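Local structure of trichothecene 3-O-acetyltransferase TRI101 (Fusarium sporotrichioides, 2ZBA) at residues G20-L25 and T360-L365; D218-K223 and L317-Y322; D302-M307 and S311-L316. The protein transfers an acetyl group from acetyl-CoA to the 3-hydroxyl of trichothecene mycotoxins, a step in the biosynthesis of compounds such as T-2 toxin. One frame throughout, in Å; residues are numbered along the deposited sequence.

Contact 1 (G20-L25 and T360-L365); sequences GQQPPL and TYMHGL. With ZBA (12,13-Epoxytrichothec-9-ene-3,4,8,15-tetrol-4,15-diacetate-8-isovalerate), chain F.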
loop_
_atom_site.group_PDB
_atom_site.type_symbol
_atom_site.label_atom_id
_atom_site.label_comp_id
_atom_site.label_asym_id
_atom_site.label_seq_id
_atom_site.Cartn_x
_atom_site.Cartn_y
_atom_site.Cartn_z
ATOM N N GLY A 20 9.139 2.963 11.183
ATOM C CA GLY A 20 8.006 2.047 11.321
ATOM C C GLY A 20 7.463 1.987 12.735
ATOM O O GLY A 20 6.478 1.287 12.994
ATOM N N GLN A 21 8.117 2.706 13.652
ATOM C CA GLN A 21 7.720 2.726 15.057
ATOM C C GLN A 21 6.582 3.692 15.344
ATOM O O GLN A 21 6.356 4.037 16.500
ATOM C CB GLN A 21 8.902 3.074 15.965
ATOM C CG GLN A 21 10.147 2.268 15.743
ATOM C CD GLN A 21 10.281 1.075 16.640
ATOM O OE1 GLN A 21 9.339 0.656 17.295
ATOM N NE2 GLN A 21 11.456 0.502 16.649
ATOM N N GLN A 22 5.875 4.134 14.306
ATOM C CA GLN A 22 4.715 5.015 14.453
ATOM C C GLN A 22 3.527 4.202 14.957
ATOM O O GLN A 22 3.193 3.176 14.362
ATOM C CB GLN A 22 4.331 5.638 13.104
ATOM C CG GLN A 22 5.364 6.499 12.500
ATOM C CD GLN A 22 5.058 6.877 11.070
ATOM O OE1 GLN A 22 3.904 7.137 10.708
ATOM N NE2 GLN A 22 6.097 6.942 10.248
ATOM N N PRO A 23 2.851 4.671 16.027
ATOM C CA PRO A 23 1.739 3.858 16.525
ATOM C C PRO A 23 0.644 3.540 15.477
ATOM O O PRO A 23 0.060 2.473 15.560
ATOM C CB PRO A 23 1.198 4.672 17.721
ATOM C CG PRO A 23 2.350 5.571 18.121
ATOM C CD PRO A 23 3.034 5.907 16.825
ATOM N N PRO A 24 0.367 4.441 14.498
ATOM C CA PRO A 24 -0.571 3.985 13.451
ATOM C C PRO A 24 -0.117 2.736 12.656
ATOM O O PRO A 24 -0.926 1.840 12.408
ATOM C CB PRO A 24 -0.688 5.192 12.503
ATOM C CG PRO A 24 -0.168 6.366 13.257
ATOM C CD PRO A 24 0.803 5.835 14.275
ATOM N N LEU A 25 1.149 2.687 12.252
ATOM C CA LEU A 25 1.665 1.565 11.460
ATOM C C LEU A 25 1.612 0.269 12.248
ATOM O O LEU A 25 1.478 -0.817 11.678
ATOM C CB LEU A 25 3.096 1.832 10.975
ATOM C CG LEU A 25 3.257 3.030 10.033
ATOM C CD1 LEU A 25 4.718 3.306 9.719
ATOM C CD2 LEU A 25 2.436 2.840 8.758
ATOM N N THR A 360 15.496 10.909 12.610
ATOM C CA THR A 360 16.250 11.508 13.721
ATOM C C THR A 360 15.301 11.950 14.835
ATOM O O THR A 360 15.506 11.609 15.992
ATOM C CB THR A 360 17.119 12.674 13.248
ATOM O OG1 THR A 360 17.893 12.236 12.145
ATOM C CG2 THR A 360 18.101 13.153 14.359
ATOM N N TYR A 361 14.259 12.681 14.456
ATOM C CA TYR A 361 13.251 13.193 15.400
ATOM C C TYR A 361 12.587 12.076 16.205
ATOM O O TYR A 361 12.463 12.165 17.432
ATOM C CB TYR A 361 12.212 14.026 14.647
ATOM C CG TYR A 361 11.069 14.541 15.498
ATOM C CD1 TYR A 361 11.290 15.470 16.527
ATOM C CD2 TYR A 361 9.776 14.109 15.269
ATOM C CE1 TYR A 361 10.244 15.935 17.313
ATOM C CE2 TYR A 361 8.718 14.565 16.045
ATOM C CZ TYR A 361 8.961 15.484 17.059
ATOM O OH TYR A 361 7.903 15.926 17.809
HETATM N N MSE A 362 12.186 11.006 15.516
HETATM C CA MSE A 362 11.536 9.879 16.168
HETATM C C MSE A 362 12.469 9.102 17.088
HETATM O O MSE A 362 12.074 8.718 18.188
HETATM C CB MSE A 362 10.928 8.946 15.118
HETATM C CG MSE A 362 9.737 9.525 14.344
HETATM SE SE MSE A 362 8.950 8.151 13.181
HETATM C CE MSE A 362 8.303 6.999 14.417
ATOM N N HIS A 363 13.694 8.862 16.636
ATOM C CA HIS A 363 14.707 8.187 17.434
ATOM C C HIS A 363 14.827 8.783 18.841
ATOM O O HIS A 363 14.910 8.050 19.841
ATOM C CB HIS A 363 16.061 8.213 16.707
ATOM C CG HIS A 363 17.155 7.490 17.438
ATOM N ND1 HIS A 363 17.234 6.115 17.495
ATOM C CD2 HIS A 363 18.213 7.956 18.143
ATOM C CE1 HIS A 363 18.296 5.763 18.196
ATOM N NE2 HIS A 363 18.903 6.861 18.610
ATOM N N GLY A 364 14.805 10.110 18.903
ATOM C CA GLY A 364 14.954 10.830 20.149
ATOM C C GLY A 364 13.670 11.142 20.872
ATOM O O GLY A 364 13.717 11.764 21.932
ATOM N N LEU A 365 12.537 10.683 20.325
ATOM C CA LEU A 365 11.208 10.940 20.902
ATOM C C LEU A 365 10.597 9.705 21.604
ATOM O O LEU A 365 10.208 8.753 20.921
ATOM C CB LEU A 365 10.256 11.405 19.793
ATOM C CG LEU A 365 9.055 12.259 20.145
ATOM C CD1 LEU A 365 9.540 13.601 20.650
ATOM C CD2 LEU A 365 8.140 12.436 18.936
HETATM O O18 ZBA F . -5.308 6.643 6.898
HETATM C C44 ZBA F . -4.848 5.934 7.758
HETATM C C45 ZBA F . -4.712 6.262 9.200
HETATM C C46 ZBA F . -4.990 5.156 10.139
HETATM C C48 ZBA F . -6.276 4.511 10.256
HETATM C C47 ZBA F . -3.989 4.595 11.085
HETATM O O17 ZBA F . -4.401 4.720 7.436
HETATM C C31 ZBA F . -4.191 4.326 6.046
HETATM C C30 ZBA F . -3.031 5.093 5.433
HETATM C C32 ZBA F . -4.071 2.835 6.061
HETATM C C39 ZBA F . -5.266 2.116 6.609
HETATM C C33 ZBA F . -2.997 2.234 5.596
HETATM C C34 ZBA F . -1.850 2.951 4.972
HETATM O O10 ZBA F . -2.084 2.992 3.514
HETATM C C29 ZBA F . -1.611 4.426 5.467
HETATM C C38 ZBA F . -1.080 4.383 6.917
HETATM O O12 ZBA F . -1.388 5.626 7.592
HETATM C C40 ZBA F . -0.656 5.927 8.662
HETATM C C41 ZBA F . -1.129 7.186 9.310
HETATM O O13 ZBA F . 0.234 5.311 9.054
HETATM C C28 ZBA F . -0.556 5.168 4.500
HETATM C C37 ZBA F . -0.207 6.584 5.035
HETATM C C35 ZBA F . -1.158 5.169 3.083
HETATM C C25 ZBA F . -1.149 3.741 2.712
HETATM C C36 ZBA F . -1.956 6.190 2.455
HETATM O O11 ZBA F . -0.586 6.000 2.070
HETATM C C27 ZBA F . 0.717 4.251 4.209
HETATM C C26 ZBA F . 0.328 3.501 2.945
HETATM O O16 ZBA F . 0.612 2.126 2.968
HETATM O O14 ZBA F . 1.988 4.934 3.980
#

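Contact 2 (D218-K223 and L317-Y322); sequences DHQIAK and LQNMTY. With CA (calcium ion), chain H; CA (calcium ion), chain G; COA (coenzyme A), chain E.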
loop_
_atom_site.group_PDB
_atom_site.type_symbol
_atom_site.label_atom_id
_atom_site.label_comp_id
_atom_site.label_asym_id
_atom_site.label_seq_id
_atom_site.Cartn_x
_atom_site.Cartn_y
_atom_site.Cartn_z
ATOM N N ASP A 218 6.280 19.473 10.033
ATOM C CA ASP A 218 4.922 19.957 10.303
ATOM C C ASP A 218 3.836 18.973 9.802
ATOM O O ASP A 218 2.975 18.552 10.584
ATOM C CB ASP A 218 4.729 21.346 9.711
ATOM C CG ASP A 218 3.280 21.830 9.765
ATOM O OD1 ASP A 218 2.456 21.388 10.605
ATOM O OD2 ASP A 218 2.965 22.712 8.965
ATOM N N HIS A 219 3.912 18.572 8.542
ATOM C CA HIS A 219 2.904 17.648 7.967
ATOM C C HIS A 219 2.812 16.284 8.653
ATOM O O HIS A 219 1.840 15.526 8.431
ATOM C CB HIS A 219 3.185 17.378 6.495
ATOM C CG HIS A 219 3.011 18.557 5.600
ATOM N ND1 HIS A 219 1.781 19.112 5.321
ATOM C CD2 HIS A 219 3.909 19.233 4.847
ATOM C CE1 HIS A 219 1.934 20.111 4.469
ATOM N NE2 HIS A 219 3.217 20.202 4.167
ATOM N N GLN A 220 3.825 15.952 9.441
ATOM C CA GLN A 220 3.834 14.662 10.149
ATOM C C GLN A 220 3.697 14.782 11.663
ATOM O O GLN A 220 3.868 13.801 12.366
ATOM C CB GLN A 220 5.041 13.810 9.728
ATOM C CG GLN A 220 5.155 13.770 8.192
ATOM C CD GLN A 220 6.425 13.139 7.678
ATOM O OE1 GLN A 220 7.489 13.337 8.231
ATOM N NE2 GLN A 220 6.318 12.425 6.556
ATOM N N ILE A 221 3.338 15.971 12.149
ATOM C CA ILE A 221 3.088 16.191 13.588
ATOM C C ILE A 221 1.780 16.952 13.793
ATOM O O ILE A 221 1.543 17.947 13.103
ATOM C CB ILE A 221 4.252 16.956 14.298
ATOM C CG1 ILE A 221 5.579 16.203 14.125
ATOM C CG2 ILE A 221 3.943 17.126 15.826
ATOM C CD1 ILE A 221 6.829 17.085 14.243
ATOM N N ALA A 222 0.943 16.468 14.721
ATOM C CA ALA A 222 -0.350 17.088 15.107
ATOM C C ALA A 222 -0.674 16.477 16.494
ATOM O O ALA A 222 -0.132 15.430 16.770
ATOM C CB ALA A 222 -1.414 16.799 14.058
ATOM N N LYS A 223 -1.540 16.989 17.379
ATOM C CA LYS A 223 -2.930 17.495 17.217
ATOM C C LYS A 223 -3.800 16.489 17.969
ATOM O O LYS A 223 -3.279 15.518 18.545
ATOM C CB LYS A 223 -3.431 17.577 15.776
ATOM N N LEU A 317 10.297 1.530 4.570
ATOM C CA LEU A 317 11.159 2.582 4.104
ATOM C C LEU A 317 10.349 3.414 3.122
ATOM O O LEU A 317 10.470 3.293 1.904
ATOM C CB LEU A 317 12.431 1.985 3.473
ATOM C CG LEU A 317 13.490 2.994 3.041
ATOM C CD1 LEU A 317 13.600 4.203 4.031
ATOM C CD2 LEU A 317 14.811 2.309 2.848
ATOM N N GLN A 318 9.507 4.259 3.693
ATOM C CA GLN A 318 8.494 4.974 2.960
ATOM C C GLN A 318 8.431 6.361 3.578
ATOM O O GLN A 318 8.797 6.535 4.748
ATOM C CB GLN A 318 7.167 4.245 3.173
ATOM C CG GLN A 318 5.973 4.773 2.409
ATOM C CD GLN A 318 4.733 3.923 2.645
ATOM O OE1 GLN A 318 4.336 3.141 1.774
ATOM N NE2 GLN A 318 4.136 4.041 3.837
ATOM N N ASN A 319 8.012 7.342 2.783
ATOM C CA ASN A 319 7.601 8.637 3.294
ATOM C C ASN A 319 6.445 9.088 2.414
ATOM O O ASN A 319 5.939 8.300 1.609
ATOM C CB ASN A 319 8.781 9.623 3.229
ATOM C CG ASN A 319 8.668 10.753 4.244
ATOM O OD1 ASN A 319 7.584 11.060 4.740
ATOM N ND2 ASN A 319 9.799 11.384 4.546
HETATM N N MSE A 320 6.022 10.337 2.559
HETATM C CA MSE A 320 5.000 10.900 1.720
HETATM C C MSE A 320 5.492 12.263 1.255
HETATM O O MSE A 320 6.371 12.871 1.872
HETATM C CB MSE A 320 3.668 11.019 2.475
HETATM C CG MSE A 320 3.052 9.663 2.943
HETATM SE SE MSE A 320 1.187 9.849 3.458
HETATM C CE MSE A 320 0.328 9.053 1.878
ATOM N N THR A 321 4.940 12.739 0.155
ATOM C CA THR A 321 5.095 14.133 -0.203
ATOM C C THR A 321 3.738 14.813 0.048
ATOM O O THR A 321 2.664 14.190 -0.094
ATOM C CB THR A 321 5.625 14.326 -1.658
ATOM O OG1 THR A 321 4.674 13.820 -2.607
ATOM C CG2 THR A 321 6.980 13.610 -1.847
ATOM N N TYR A 322 3.792 16.083 0.423
ATOM C CA TYR A 322 2.604 16.837 0.797
ATOM C C TYR A 322 2.427 18.060 -0.076
ATOM O O TYR A 322 3.389 18.729 -0.443
ATOM C CB TYR A 322 2.687 17.222 2.267
ATOM C CG TYR A 322 2.909 16.022 3.154
ATOM C CD1 TYR A 322 1.848 15.183 3.503
ATOM C CD2 TYR A 322 4.191 15.694 3.615
ATOM C CE1 TYR A 322 2.064 14.040 4.312
ATOM C CE2 TYR A 322 4.406 14.564 4.421
ATOM C CZ TYR A 322 3.338 13.753 4.772
ATOM O OH TYR A 322 3.560 12.650 5.569
HETATM CA CA CA H . 1.191 19.626 11.792
HETATM CA CA CA G . 0.509 22.676 9.687
HETATM N N1A COA E . 12.486 12.146 -18.874
HETATM C C2A COA E . 11.241 11.697 -19.281
HETATM N N3A COA E . 10.602 10.703 -18.551
HETATM C C4A COA E . 11.185 10.170 -17.439
HETATM C C5A COA E . 12.441 10.613 -17.027
HETATM C C6A COA E . 13.098 11.613 -17.756
HETATM N N6A COA E . 14.344 11.977 -17.440
HETATM N N7A COA E . 12.777 9.918 -15.915
HETATM C C8A COA E . 11.773 9.056 -15.624
HETATM N N9A COA E . 10.777 9.203 -16.554
HETATM C C1B COA E . 9.453 8.539 -16.548
HETATM C C2B COA E . 9.557 7.062 -16.912
HETATM O O2B COA E . 9.513 6.879 -18.312
HETATM C C3B COA E . 8.371 6.480 -16.165
HETATM O O3B COA E . 7.218 6.950 -16.813
HETATM P P3B COA E . 5.938 6.066 -17.235
HETATM O O7A COA E . 5.582 5.183 -16.055
HETATM O O8A COA E . 6.270 5.169 -18.396
HETATM O O9A COA E . 4.873 7.075 -17.523
HETATM C C4B COA E . 8.396 7.279 -14.879
HETATM O O4B COA E . 8.851 8.568 -15.255
HETATM C C5B COA E . 9.287 6.742 -13.770
HETATM O O5B COA E . 9.307 7.754 -12.769
HETATM P P1A COA E . 9.311 7.381 -11.201
HETATM O O1A COA E . 10.491 6.528 -10.856
HETATM O O2A COA E . 9.164 8.600 -10.322
HETATM O O3A COA E . 8.046 6.384 -10.960
HETATM P P2A COA E . 6.480 6.777 -10.957
HETATM O O4A COA E . 5.768 5.732 -11.788
HETATM O O5A COA E . 6.165 8.196 -11.360
HETATM O O6A COA E . 6.013 6.636 -9.430
HETATM C CBP COA E . 5.961 7.265 -7.106
HETATM C CCP COA E . 6.107 7.746 -8.549
HETATM C CDP COA E . 4.466 7.054 -6.865
HETATM C CEP COA E . 6.528 8.346 -6.170
HETATM C CAP COA E . 6.718 5.942 -6.959
HETATM O OAP COA E . 8.101 6.133 -7.220
HETATM C C9P COA E . 6.568 5.260 -5.619
HETATM O O9P COA E . 7.395 5.645 -4.560
HETATM N N8P COA E . 5.688 4.266 -5.489
HETATM C C7P COA E . 5.503 3.585 -4.211
HETATM C C6P COA E . 4.548 4.328 -3.276
HETATM C C5P COA E . 4.384 3.546 -1.983
HETATM O O5P COA E . 5.303 3.508 -1.127
HETATM N N4P COA E . 3.232 2.913 -1.799
HETATM C C3P COA E . 3.214 1.673 -1.028
HETATM C C2P COA E . 2.342 1.767 0.221
HETATM S S1P COA E . 2.892 0.730 1.613
HETATM O O HOH W 1 9.694 13.496 6.520
HETATM O O HOH W 2 0.307 24.260 8.113
HETATM O O HOH W 3 -1.926 22.287 9.224
HETATM O O HOH W 4 0.650 21.415 7.854
HETATM O O HOH W 5 2.489 20.855 13.506
#

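Contact 3 (D302-M307 and S311-L316); sequences DMRGPM and STYPGL. With COA (coenzyme A), chain E.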
loop_
_atom_site.group_PDB
_atom_site.type_symbol
_atom_site.label_atom_id
_atom_site.label_comp_id
_atom_site.label_asym_id
_atom_site.label_seq_id
_atom_site.Cartn_x
_atom_site.Cartn_y
_atom_site.Cartn_z
ATOM N N ASP A 302 8.132 5.377 -2.058
ATOM C CA ASP A 302 9.185 4.443 -1.725
ATOM C C ASP A 302 10.530 5.174 -1.539
ATOM O O ASP A 302 11.046 5.786 -2.478
ATOM C CB ASP A 302 9.284 3.404 -2.849
ATOM C CG ASP A 302 10.382 2.399 -2.631
ATOM O OD1 ASP A 302 10.892 2.310 -1.506
ATOM O OD2 ASP A 302 10.735 1.694 -3.606
HETATM N N MSE A 303 11.105 5.065 -0.338
HETATM C CA MSE A 303 12.381 5.725 -0.027
HETATM C C MSE A 303 13.628 4.895 -0.326
HETATM O O MSE A 303 14.730 5.344 -0.054
HETATM C CB MSE A 303 12.424 6.203 1.432
HETATM C CG MSE A 303 11.609 7.462 1.680
HETATM SE SE MSE A 303 12.101 8.843 0.436
HETATM C CE MSE A 303 14.035 9.076 1.024
ATOM N N ARG A 304 13.463 3.690 -0.879
ATOM C CA ARG A 304 14.611 2.799 -1.122
ATOM C C ARG A 304 15.627 3.391 -2.111
ATOM O O ARG A 304 16.799 3.474 -1.802
ATOM C CB ARG A 304 14.144 1.411 -1.589
ATOM C CG ARG A 304 13.654 0.500 -0.486
ATOM C CD ARG A 304 12.673 -0.530 -1.061
ATOM N NE ARG A 304 12.156 -1.388 -0.006
ATOM C CZ ARG A 304 11.196 -1.045 0.851
ATOM N NH1 ARG A 304 10.608 0.134 0.770
ATOM N NH2 ARG A 304 10.817 -1.903 1.779
ATOM N N GLY A 305 15.160 3.812 -3.286
ATOM C CA GLY A 305 15.989 4.487 -4.296
ATOM C C GLY A 305 16.767 5.707 -3.808
ATOM O O GLY A 305 18.000 5.685 -3.780
ATOM N N PRO A 306 16.050 6.770 -3.393
ATOM C CA PRO A 306 16.677 7.954 -2.817
ATOM C C PRO A 306 17.623 7.674 -1.632
ATOM O O PRO A 306 18.657 8.337 -1.509
ATOM C CB PRO A 306 15.474 8.809 -2.380
ATOM C CG PRO A 306 14.363 8.379 -3.281
ATOM C CD PRO A 306 14.583 6.915 -3.482
HETATM N N MSE A 307 17.293 6.706 -0.771
HETATM C CA MSE A 307 18.182 6.365 0.364
HETATM C C MSE A 307 19.445 5.588 -0.021
HETATM O O MSE A 307 20.353 5.430 0.799
HETATM C CB MSE A 307 17.439 5.570 1.451
HETATM C CG MSE A 307 16.525 6.378 2.360
HETATM SE SE MSE A 307 17.278 8.049 3.130
HETATM C CE MSE A 307 18.749 7.431 3.818
ATOM N N SER A 311 16.179 -2.053 -3.766
ATOM C CA SER A 311 14.742 -2.157 -4.031
ATOM C C SER A 311 14.117 -3.411 -3.383
ATOM O O SER A 311 12.910 -3.474 -3.173
ATOM C CB SER A 311 14.508 -2.199 -5.525
ATOM O OG SER A 311 15.031 -3.419 -6.031
ATOM N N THR A 312 14.946 -4.389 -3.034
ATOM C CA THR A 312 14.454 -5.636 -2.443
ATOM C C THR A 312 14.430 -5.637 -0.893
ATOM O O THR A 312 14.022 -6.623 -0.271
ATOM C CB THR A 312 15.244 -6.838 -2.991
ATOM O OG1 THR A 312 15.210 -6.795 -4.428
ATOM N N TYR A 313 14.864 -4.533 -0.289
ATOM C CA TYR A 313 14.775 -4.341 1.167
ATOM C C TYR A 313 13.320 -4.560 1.631
ATOM O O TYR A 313 12.406 -3.890 1.123
ATOM C CB TYR A 313 15.261 -2.929 1.538
ATOM C CG TYR A 313 15.165 -2.603 3.003
ATOM C CD1 TYR A 313 16.039 -3.190 3.919
ATOM C CD2 TYR A 313 14.185 -1.711 3.489
ATOM C CE1 TYR A 313 15.953 -2.912 5.271
ATOM C CE2 TYR A 313 14.105 -1.414 4.860
ATOM C CZ TYR A 313 15.001 -2.031 5.734
ATOM O OH TYR A 313 14.958 -1.785 7.083
ATOM N N PRO A 314 13.106 -5.496 2.587
ATOM C CA PRO A 314 11.777 -5.946 3.012
ATOM C C PRO A 314 11.095 -5.121 4.116
ATOM O O PRO A 314 9.957 -5.425 4.492
ATOM C CB PRO A 314 12.056 -7.361 3.519
ATOM C CG PRO A 314 13.461 -7.316 4.039
ATOM C CD PRO A 314 14.179 -6.224 3.298
ATOM N N GLY A 315 11.775 -4.083 4.613
ATOM C CA GLY A 315 11.316 -3.345 5.767
ATOM C C GLY A 315 10.319 -2.265 5.440
ATOM O O GLY A 315 9.613 -2.337 4.432
ATOM N N LEU A 316 10.222 -1.286 6.328
ATOM C CA LEU A 316 9.394 -0.114 6.078
ATOM C C LEU A 316 10.323 1.069 5.814
ATOM O O LEU A 316 11.026 1.540 6.716
ATOM C CB LEU A 316 8.434 0.201 7.237
ATOM C CG LEU A 316 7.655 1.478 6.848
ATOM C CD1 LEU A 316 6.173 1.333 6.805
ATOM C CD2 LEU A 316 8.090 2.715 7.639
HETATM N N1A COA E . 12.486 12.146 -18.874
HETATM C C2A COA E . 11.241 11.697 -19.281
HETATM N N3A COA E . 10.602 10.703 -18.551
HETATM C C4A COA E . 11.185 10.170 -17.439
HETATM C C5A COA E . 12.441 10.613 -17.027
HETATM C C6A COA E . 13.098 11.613 -17.756
HETATM N N6A COA E . 14.344 11.977 -17.440
HETATM N N7A COA E . 12.777 9.918 -15.915
HETATM C C8A COA E . 11.773 9.056 -15.624
HETATM N N9A COA E . 10.777 9.203 -16.554
HETATM C C1B COA E . 9.453 8.539 -16.548
HETATM C C2B COA E . 9.557 7.062 -16.912
HETATM O O2B COA E . 9.513 6.879 -18.312
HETATM C C3B COA E . 8.371 6.480 -16.165
HETATM O O3B COA E . 7.218 6.950 -16.813
HETATM P P3B COA E . 5.938 6.066 -17.235
HETATM O O7A COA E . 5.582 5.183 -16.055
HETATM O O8A COA E . 6.270 5.169 -18.396
HETATM O O9A COA E . 4.873 7.075 -17.523
HETATM C C4B COA E . 8.396 7.279 -14.879
HETATM O O4B COA E . 8.851 8.568 -15.255
HETATM C C5B COA E . 9.287 6.742 -13.770
HETATM O O5B COA E . 9.307 7.754 -12.769
HETATM P P1A COA E . 9.311 7.381 -11.201
HETATM O O1A COA E . 10.491 6.528 -10.856
HETATM O O2A COA E . 9.164 8.600 -10.322
HETATM O O3A COA E . 8.046 6.384 -10.960
HETATM P P2A COA E . 6.480 6.777 -10.957
HETATM O O4A COA E . 5.768 5.732 -11.788
HETATM O O5A COA E . 6.165 8.196 -11.360
HETATM O O6A COA E . 6.013 6.636 -9.430
HETATM C CBP COA E . 5.961 7.265 -7.106
HETATM C CCP COA E . 6.107 7.746 -8.549
HETATM C CDP COA E . 4.466 7.054 -6.865
HETATM C CEP COA E . 6.528 8.346 -6.170
HETATM C CAP COA E . 6.718 5.942 -6.959
HETATM O OAP COA E . 8.101 6.133 -7.220
HETATM C C9P COA E . 6.568 5.260 -5.619
HETATM O O9P COA E . 7.395 5.645 -4.560
HETATM N N8P COA E . 5.688 4.266 -5.489
HETATM C C7P COA E . 5.503 3.585 -4.211
HETATM C C6P COA E . 4.548 4.328 -3.276
HETATM C C5P COA E . 4.384 3.546 -1.983
HETATM O O5P COA E . 5.303 3.508 -1.127
HETATM N N4P COA E . 3.232 2.913 -1.799
HETATM C C3P COA E . 3.214 1.673 -1.028
HETATM C C2P COA E . 2.342 1.767 0.221
HETATM S S1P COA E . 2.892 0.730 1.613
#

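Contact 1 (G20-L25 and T360-L365)
The peptide plane joining Gln21 to Gln22 has the methyl of Met362 over one face, with CE 3.8 Å from Gln21 C and almost straight above it. On that same face the methyl also meets the Gln22 side chain, Met362 CE lying 3.5 Å from Gln22 CG while SE stands farther off. The two side chains cross at about a right angle. A bend at the last torsion of Met362 (chi3 66°) turns this methyl in against the peptide, and a long, unbranched, apolar chain, here selenomethionine, suits a reach from a helix to a loop. Gln22 offers its aliphatic part to Met362; its amide goes elsewhere, to weak hydrogen bonds with Leu373 N and Ile19 O. Gln21 OE1 accepts from Ser82 N. Just beyond, Pro24 and Leu25 line the toxin pocket: Leu25 CD2 is 3.3 Å from the acetate carbonyl O13 of the bound T-2 toxin, and Pro24 CB is 3.6 Å from the isovalerate methyl C47. The contact thus sets the last full turn of helix 348-363 against the loop entering the short helix 23-26, with strand 81-85 holding the loop through Ser82.

Contact 2 (D218-K223 and L317-Y322)
Gln220 NE2 spends both its hydrogens on the strand: one goes to Asn319 OD1 at 2.6 Å, in the carbonyl plane, the other to Tyr322 OH at 2.9 Å and nearly straight (160°). Both acceptors lie in the Gln220 amide plane. That plane is almost shared with the Asn319 amide but stands upright to the tyrosine ring, whose edge NE2 meets. Water 1 closes a ring, donating to Gln220 OE1 and accepting from Asn319 ND2. An amide offers donor and acceptor at once, which suits both residues to this buried site. Asn319 OD1 also takes Met320 N at 2.8 Å, and Tyr322 OH bonds Leu373 O, which fixes the phenol. Beside this network His219 and Tyr322 run past each other with rings near parallel (18°) but slid apart. Each CB therefore sits over the other's face: Tyr322 CB is 3.4 Å from the His219 centroid, His219 CB 3.6 Å from that of Tyr322. Farther out, one calcium ion binds Asp218 O, Asp218 OD1 and Ile221 O, joined by Asp376, and probably helps to hold the loop's bend; OD1 is shared with a second calcium ion, which Asp218 OD2 also binds. The loop packs beside helix 348-363 against strand 318-326, an outermost strand of the seven-stranded sheet, paired with strand 294-302.

Contact 3 (D302-M307 and S311-L316)
Where the chain folds back after the short helix 304-307, the CA atoms of Arg304 and Ser311 come within 5.7 Å, and the loop turns the carbonyls of Ser311, Tyr313 and Gly315 toward the arginine. Arg304 reaches across with its chain extended from CG to NE and grips Tyr313 O side-on: NE at 2.8 Å and NH2 at 2.6 Å hold the one oxygen, both bonds lying in the guanidinium plane. NH2 also donates to Gly315 O at 2.9 Å, from above that carbonyl's plane. Tyr313 CD2 covers one face of the guanidinium, with the planes 49° apart, while its hydroxyl bonds Asp17. The Gly315 N packs over a face of the Tyr313 ring, a fit suited to glycine because a CB there would strike Tyr313 CE2. At another edge of the guanidinium, Arg304 NH1 forms a salt bridge with Asp302 OD1 (3.2 Å), and Arg304 N gives that oxygen a capping bond from the opposite face of the carboxylate. NH1 is also paired with Asp169, the aspartate of the HXXXD motif of BAHD acyltransferases; two acids probably balance this buried charge. Asp302 N in turn donates to coenzyme A O9P at 2.6 Å. The loop thereby bridges the end of strand 294-302 to the start of strand 318-326, with helix 170-184 packing against Arg304 and Pro314, and helix 348-363 against Met303.

The three contacts nest along the chain: 302-307 with 311-316 lies inside the loop closed by 218-223 with 317-322, which lies inside the long loop closed by 20-25 with 360-365. Contacts 1 and 2 have centres about 11 Å apart and meet where Tyr361 packs on Ile221; contact 3 is about 17 Å from the centre of each. Leu316 touches both Gly20 and Leu25, and Leu317 O probably accepts a hydrogen bond from Met303 N. Contact 3 links the end of strand 294-302 to strand 318-326, on which contact 2 lies. Both touch coenzyme A, and contacts 1 and 2 both supply residues of the toxin pocket, so parts of all three lie near where coenzyme A and the toxin meet.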